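Local coordinates for protein colicin B (Escherichia coli, PDB 1RH1) that kills Escherichia coli and closely related bacteria by forming channels that depolarize the cytoplasmic membrane and dissipate cellular energy, at residues 320-325 against 460-465; 425-430 against 444-449. All blocks are in the same frame, centred on the assembly; numbering follows the deposited sequence.

How the contacts relate
Both contacts lie in the helical pore-forming region of colicin B, on the same side of the chain's centre, with their own centres about 15 Å apart. Contact 1 joins the long helix 291-340 to helix 457-472, which lies within a predicted transmembrane segment; contact 2 pairs helix 420-435 with helix 441-452. Along the chain, 425-430 and 444-449 fall inside the loop closed by 320-325 and 460-465. Phe464 connects the two sites: its CD1 lies 3.5 Å from Val447 CG2 and 3.8 Å from Ile427 CD1. The predicted membrane-spanning helix is thus packed among other helices of the pore-forming domain, consistent with a soluble state before membrane insertion.

Contact 1: residues 320-325 against 460-465; sequences TVLTKT and ALSLFS
Ser462 points its CB at helix 320-325 and is met there by Val321, Leu322 and Thr325. Its OG stands anti to the carbonyl carbon (chi1 -71°), which directs the hydroxyl at Val321 O and Thr325 OG1. Ser462 OG lies 3.3 Å from Val321 O and 3.1 Å from Thr325 OG1; both pairings are weak, and the hydroxyl has one proton with more than one acceptor within reach, so neither is settled. A methyl group flanks the same hydroxyl: Val321 CG2 packs against it and against Ser462 CB, the latter at 3.7 Å. Leu322 starts off to one side, yet its CD2 bends round to within 3.8 Å of Ser462 OG. Thr325 uses both branches. While still bordering Ser462, Thr325 OG1 donates back to Val321 O at 2.6 Å, with a C=O...donor angle of 153°; Thr325 N reaches that oxygen from the opposite face of the carbonyl plane. Thr325 CG2, set anti to the backbone N, touches Ser465 CB at 3.5 Å. Ser465 likewise spends its hydroxyl internally, on Leu461 O.

The CA atoms of Thr325 and Ser462 are 5.5 Å apart, consistent with their short side chains. The segment axes approach to 9.0 Å at 35°. Ile355 of helix 342-357 packs on Leu322, Thr325 and Ser465. The hydroxyls of Thr325 and Ser465 are thus satisfied by carbonyls of their own helices, whereas that of Ser462 remains undecided; the join probably relies more on packing than on strong polar bonds.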
loop_
_atom_site.group_PDB
_atom_site.type_symbol
_atom_site.label_atom_id
_atom_site.label_comp_id
_atom_site.label_asym_id
_atom_site.label_seq_id
_atom_site.Cartn_x
_atom_site.Cartn_y
_atom_site.Cartn_z
ATOM N N THR A 320 1.685 -9.016 16.042
ATOM C CA THR A 320 1.899 -10.322 16.634
ATOM C C THR A 320 2.195 -10.219 18.119
ATOM O O THR A 320 1.788 -11.118 18.852
ATOM C CB THR A 320 3.063 -11.117 15.942
ATOM O OG1 THR A 320 4.279 -10.694 16.518
ATOM C CG2 THR A 320 3.134 -10.903 14.441
ATOM N N VAL A 321 2.886 -9.178 18.610
ATOM C CA VAL A 321 3.152 -9.103 20.050
ATOM C C VAL A 321 1.911 -8.625 20.780
ATOM O O VAL A 321 1.673 -8.986 21.928
ATOM C CB VAL A 321 4.356 -8.155 20.398
ATOM C CG1 VAL A 321 5.488 -8.638 19.534
ATOM C CG2 VAL A 321 4.151 -6.685 20.106
ATOM N N LEU A 322 1.076 -7.840 20.108
ATOM C CA LEU A 322 -0.158 -7.432 20.730
ATOM C C LEU A 322 -1.096 -8.639 20.792
ATOM O O LEU A 322 -1.732 -8.796 21.840
ATOM C CB LEU A 322 -0.780 -6.264 19.932
ATOM C CG LEU A 322 -0.141 -4.868 19.994
ATOM C CD1 LEU A 322 -0.695 -4.045 18.855
ATOM C CD2 LEU A 322 -0.424 -4.177 21.314
ATOM N N THR A 323 -1.163 -9.537 19.772
ATOM C CA THR A 323 -2.075 -10.672 19.892
ATOM C C THR A 323 -1.571 -11.663 20.915
ATOM O O THR A 323 -2.385 -12.121 21.708
ATOM C CB THR A 323 -2.297 -11.470 18.603
ATOM O OG1 THR A 323 -1.070 -12.096 18.268
ATOM C CG2 THR A 323 -2.828 -10.586 17.495
ATOM N N LYS A 324 -0.276 -11.993 20.961
ATOM C CA LYS A 324 0.214 -12.828 22.038
ATOM C C LYS A 324 -0.027 -12.148 23.393
ATOM O O LYS A 324 -0.434 -12.849 24.318
ATOM C CB LYS A 324 1.706 -13.106 21.856
ATOM C CG LYS A 324 2.332 -14.150 22.796
ATOM C CD LYS A 324 1.631 -15.495 22.627
ATOM C CE LYS A 324 2.375 -16.712 23.181
ATOM N NZ LYS A 324 2.492 -16.725 24.625
ATOM N N THR A 325 0.122 -10.822 23.572
ATOM C CA THR A 325 -0.093 -10.207 24.878
ATOM C C THR A 325 -1.518 -10.400 25.353
ATOM O O THR A 325 -1.754 -10.852 26.467
ATOM C CB THR A 325 0.239 -8.709 24.823
ATOM O OG1 THR A 325 1.621 -8.645 24.553
ATOM C CG2 THR A 325 0.001 -7.968 26.114
ATOM N N ALA A 460 5.963 -1.453 23.709
ATOM C CA ALA A 460 6.344 -1.315 25.103
ATOM C C ALA A 460 5.274 -1.814 26.055
ATOM O O ALA A 460 5.592 -2.236 27.165
ATOM C CB ALA A 460 6.615 0.123 25.441
ATOM N N LEU A 461 4.004 -1.771 25.646
ATOM C CA LEU A 461 2.924 -2.309 26.454
ATOM C C LEU A 461 3.002 -3.830 26.453
ATOM O O LEU A 461 2.814 -4.456 27.494
ATOM C CB LEU A 461 1.564 -1.956 25.908
ATOM C CG LEU A 461 0.581 -1.189 26.776
ATOM C CD1 LEU A 461 -0.738 -1.288 26.064
ATOM C CD2 LEU A 461 0.443 -1.738 28.191
ATOM N N SER A 462 3.293 -4.445 25.299
ATOM C CA SER A 462 3.368 -5.883 25.194
ATOM C C SER A 462 4.451 -6.463 26.062
ATOM O O SER A 462 4.099 -7.175 26.990
ATOM C CB SER A 462 3.600 -6.254 23.782
ATOM O OG SER A 462 2.364 -5.965 23.161
ATOM N N LEU A 463 5.736 -6.154 25.857
ATOM C CA LEU A 463 6.844 -6.584 26.706
ATOM C C LEU A 463 6.565 -6.450 28.190
ATOM O O LEU A 463 6.829 -7.381 28.929
ATOM C CB LEU A 463 8.045 -5.762 26.330
ATOM C CG LEU A 463 9.372 -5.879 27.011
ATOM C CD1 LEU A 463 9.958 -7.258 26.890
ATOM C CD2 LEU A 463 10.298 -4.912 26.322
ATOM N N PHE A 464 5.966 -5.360 28.644
ATOM C CA PHE A 464 5.668 -5.179 30.039
ATOM C C PHE A 464 4.590 -6.115 30.507
ATOM O O PHE A 464 4.689 -6.726 31.573
ATOM C CB PHE A 464 5.217 -3.779 30.266
ATOM C CG PHE A 464 4.937 -3.474 31.720
ATOM C CD1 PHE A 464 5.985 -3.428 32.634
ATOM C CD2 PHE A 464 3.635 -3.229 32.130
ATOM C CE1 PHE A 464 5.710 -3.135 33.961
ATOM C CE2 PHE A 464 3.375 -2.935 33.465
ATOM C CZ PHE A 464 4.413 -2.888 34.380
ATOM N N SER A 465 3.530 -6.174 29.701
ATOM C CA SER A 465 2.401 -7.034 30.010
ATOM C C SER A 465 2.777 -8.495 29.874
ATOM O O SER A 465 2.443 -9.262 30.762
ATOM C CB SER A 465 1.250 -6.731 29.089
ATOM O OG SER A 465 0.876 -5.372 29.227
#

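Contact 2: residues 425-430 against 444-449; sequences NNIREK and MLEVES
Glu446 reaches from helix 444-449 toward Asn426 and Lys430 of the antiparallel helix 425-430 and can be followed atom by atom. Its CB lies 4.2 Å from Lys430 CD, a contact with the aliphatic part of the lysine. CG leaves anti to the backbone N (chi1 176°) and comes to 3.9 Å from Asn426 CB, with Ile427 CD1 farther off at 4.4 Å. A bend at chi2 then brings the carboxylate across Asn426, the two side chains crossing at about a right angle. Here Glu446 CD is 3.7 Å from Asn426 CB, and the amide and carboxylate planes stand 42° apart. At the tip the two oxygens part company. Glu446 OE2 forms a salt bridge with Lys430 NZ at 3.2 Å, a weak hydrogen bond by its geometry. The lysine arrives as an extended chain, also crossing the glutamate at about a right angle. OE1 receives a weak hydrogen bond from Trp450 NE1, one turn further along its own helix. The ammonium group and this indole N-H would both favour a charged carboxylate.

Beneath this polar layer, Ile427 CD1 meets Val447 CG2 at 4.5 Å, a loose apolar contact between segment axes 10.1 Å apart and inclined at 162°. Helices 420-435 and 441-452 thus form an antiparallel hairpin; Thr467 and Leu468 of helix 457-472 touch Ile427, and Phe496 packs on Val447.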
loop_
_atom_site.group_PDB
_atom_site.type_symbol
_atom_site.label_atom_id
_atom_site.label_comp_id
_atom_site.label_asym_id
_atom_site.label_seq_id
_atom_site.Cartn_x
_atom_site.Cartn_y
_atom_site.Cartn_z
ATOM N N ASN A 425 15.049 -8.101 32.369
ATOM C CA ASN A 425 15.737 -8.166 33.655
ATOM C C ASN A 425 15.472 -6.925 34.498
ATOM O O ASN A 425 15.430 -6.983 35.740
ATOM C CB ASN A 425 17.227 -8.304 33.422
ATOM C CG ASN A 425 18.096 -8.316 34.670
ATOM O OD1 ASN A 425 18.941 -7.442 34.833
ATOM N ND2 ASN A 425 17.935 -9.271 35.580
ATOM N N ASN A 426 15.282 -5.772 33.842
ATOM C CA ASN A 426 14.982 -4.609 34.638
ATOM C C ASN A 426 13.600 -4.716 35.215
ATOM O O ASN A 426 13.469 -4.447 36.398
ATOM C CB ASN A 426 15.092 -3.358 33.820
ATOM C CG ASN A 426 16.532 -3.068 33.464
ATOM O OD1 ASN A 426 16.812 -2.785 32.310
ATOM N ND2 ASN A 426 17.469 -3.138 34.410
ATOM N N ILE A 427 12.593 -5.189 34.466
ATOM C CA ILE A 427 11.247 -5.362 35.009
ATOM C C ILE A 427 11.287 -6.262 36.230
ATOM O O ILE A 427 10.634 -5.993 37.228
ATOM C CB ILE A 427 10.314 -5.973 33.948
ATOM C CG1 ILE A 427 10.248 -5.116 32.680
ATOM C CG2 ILE A 427 8.924 -6.053 34.549
ATOM C CD1 ILE A 427 9.729 -3.689 32.921
ATOM N N ARG A 428 12.150 -7.273 36.154
ATOM C CA ARG A 428 12.344 -8.222 37.233
ATOM C C ARG A 428 12.898 -7.545 38.473
ATOM O O ARG A 428 12.193 -7.497 39.476
ATOM C CB ARG A 428 13.273 -9.328 36.758
ATOM C CG ARG A 428 13.537 -10.396 37.788
ATOM C CD ARG A 428 14.936 -10.319 38.401
ATOM N NE ARG A 428 15.946 -10.617 37.405
ATOM C CZ ARG A 428 16.172 -11.851 36.952
ATOM N NH1 ARG A 428 15.468 -12.877 37.434
ATOM N NH2 ARG A 428 17.043 -12.042 35.948
ATOM N N GLU A 429 14.108 -6.973 38.421
ATOM C CA GLU A 429 14.701 -6.293 39.569
ATOM C C GLU A 429 13.816 -5.191 40.139
ATOM O O GLU A 429 13.774 -4.965 41.352
ATOM C CB GLU A 429 16.004 -5.666 39.188
ATOM C CG GLU A 429 17.088 -6.616 38.769
ATOM C CD GLU A 429 18.269 -5.937 38.075
ATOM O OE1 GLU A 429 18.274 -4.711 37.894
ATOM O OE2 GLU A 429 19.198 -6.649 37.687
ATOM N N LYS A 430 13.085 -4.531 39.231
ATOM C CA LYS A 430 12.195 -3.458 39.596
ATOM C C LYS A 430 10.817 -3.938 40.044
ATOM O O LYS A 430 10.081 -3.179 40.673
ATOM C CB LYS A 430 12.114 -2.504 38.409
ATOM C CG LYS A 430 13.454 -1.795 38.351
ATOM C CD LYS A 430 13.706 -0.969 37.118
ATOM C CE LYS A 430 15.081 -0.352 37.328
ATOM N NZ LYS A 430 15.339 0.675 36.335
ATOM N N MET A 444 7.565 1.681 36.785
ATOM C CA MET A 444 6.758 2.422 35.829
ATOM C C MET A 444 7.587 3.362 34.985
ATOM O O MET A 444 7.324 3.594 33.814
ATOM C CB MET A 444 5.675 3.177 36.584
ATOM C CG MET A 444 4.812 2.204 37.427
ATOM S SD MET A 444 4.163 0.754 36.560
ATOM C CE MET A 444 2.519 1.317 36.360
ATOM N N LEU A 445 8.695 3.796 35.553
ATOM C CA LEU A 445 9.622 4.704 34.906
ATOM C C LEU A 445 10.464 4.037 33.829
ATOM O O LEU A 445 10.789 4.635 32.815
ATOM C CB LEU A 445 10.477 5.306 36.019
ATOM C CG LEU A 445 11.291 6.588 35.893
ATOM C CD1 LEU A 445 10.451 7.727 35.337
ATOM C CD2 LEU A 445 11.848 6.913 37.286
ATOM N N GLU A 446 10.828 2.785 34.024
ATOM C CA GLU A 446 11.576 2.006 33.059
ATOM C C GLU A 446 10.731 1.791 31.819
ATOM O O GLU A 446 11.277 1.776 30.713
ATOM C CB GLU A 446 11.951 0.667 33.707
ATOM C CG GLU A 446 12.676 -0.410 32.898
ATOM C CD GLU A 446 14.090 -0.117 32.431
ATOM O OE1 GLU A 446 14.436 -0.599 31.351
ATOM O OE2 GLU A 446 14.847 0.566 33.134
ATOM N N VAL A 447 9.398 1.660 31.984
ATOM C CA VAL A 447 8.501 1.390 30.859
ATOM C C VAL A 447 8.419 2.640 30.002
ATOM O O VAL A 447 8.511 2.556 28.774
ATOM C CB VAL A 447 7.082 0.996 31.344
ATOM C CG1 VAL A 447 6.308 0.478 30.154
ATOM C CG2 VAL A 447 7.119 -0.088 32.404
ATOM N N GLU A 448 8.296 3.801 30.665
ATOM C CA GLU A 448 8.312 5.071 29.963
ATOM C C GLU A 448 9.641 5.283 29.250
ATOM O O GLU A 448 9.635 5.672 28.080
ATOM C CB GLU A 448 8.057 6.196 30.944
ATOM C CG GLU A 448 6.623 6.097 31.507
ATOM C CD GLU A 448 5.411 6.497 30.634
ATOM O OE1 GLU A 448 4.307 6.503 31.177
ATOM O OE2 GLU A 448 5.540 6.820 29.445
ATOM N N SER A 449 10.769 4.950 29.896
ATOM C CA SER A 449 12.089 5.004 29.285
ATOM C C SER A 449 12.109 4.336 27.933
ATOM O O SER A 449 12.650 4.910 26.993
ATOM C CB SER A 449 13.137 4.278 30.065
ATOM O OG SER A 449 13.254 4.793 31.372
#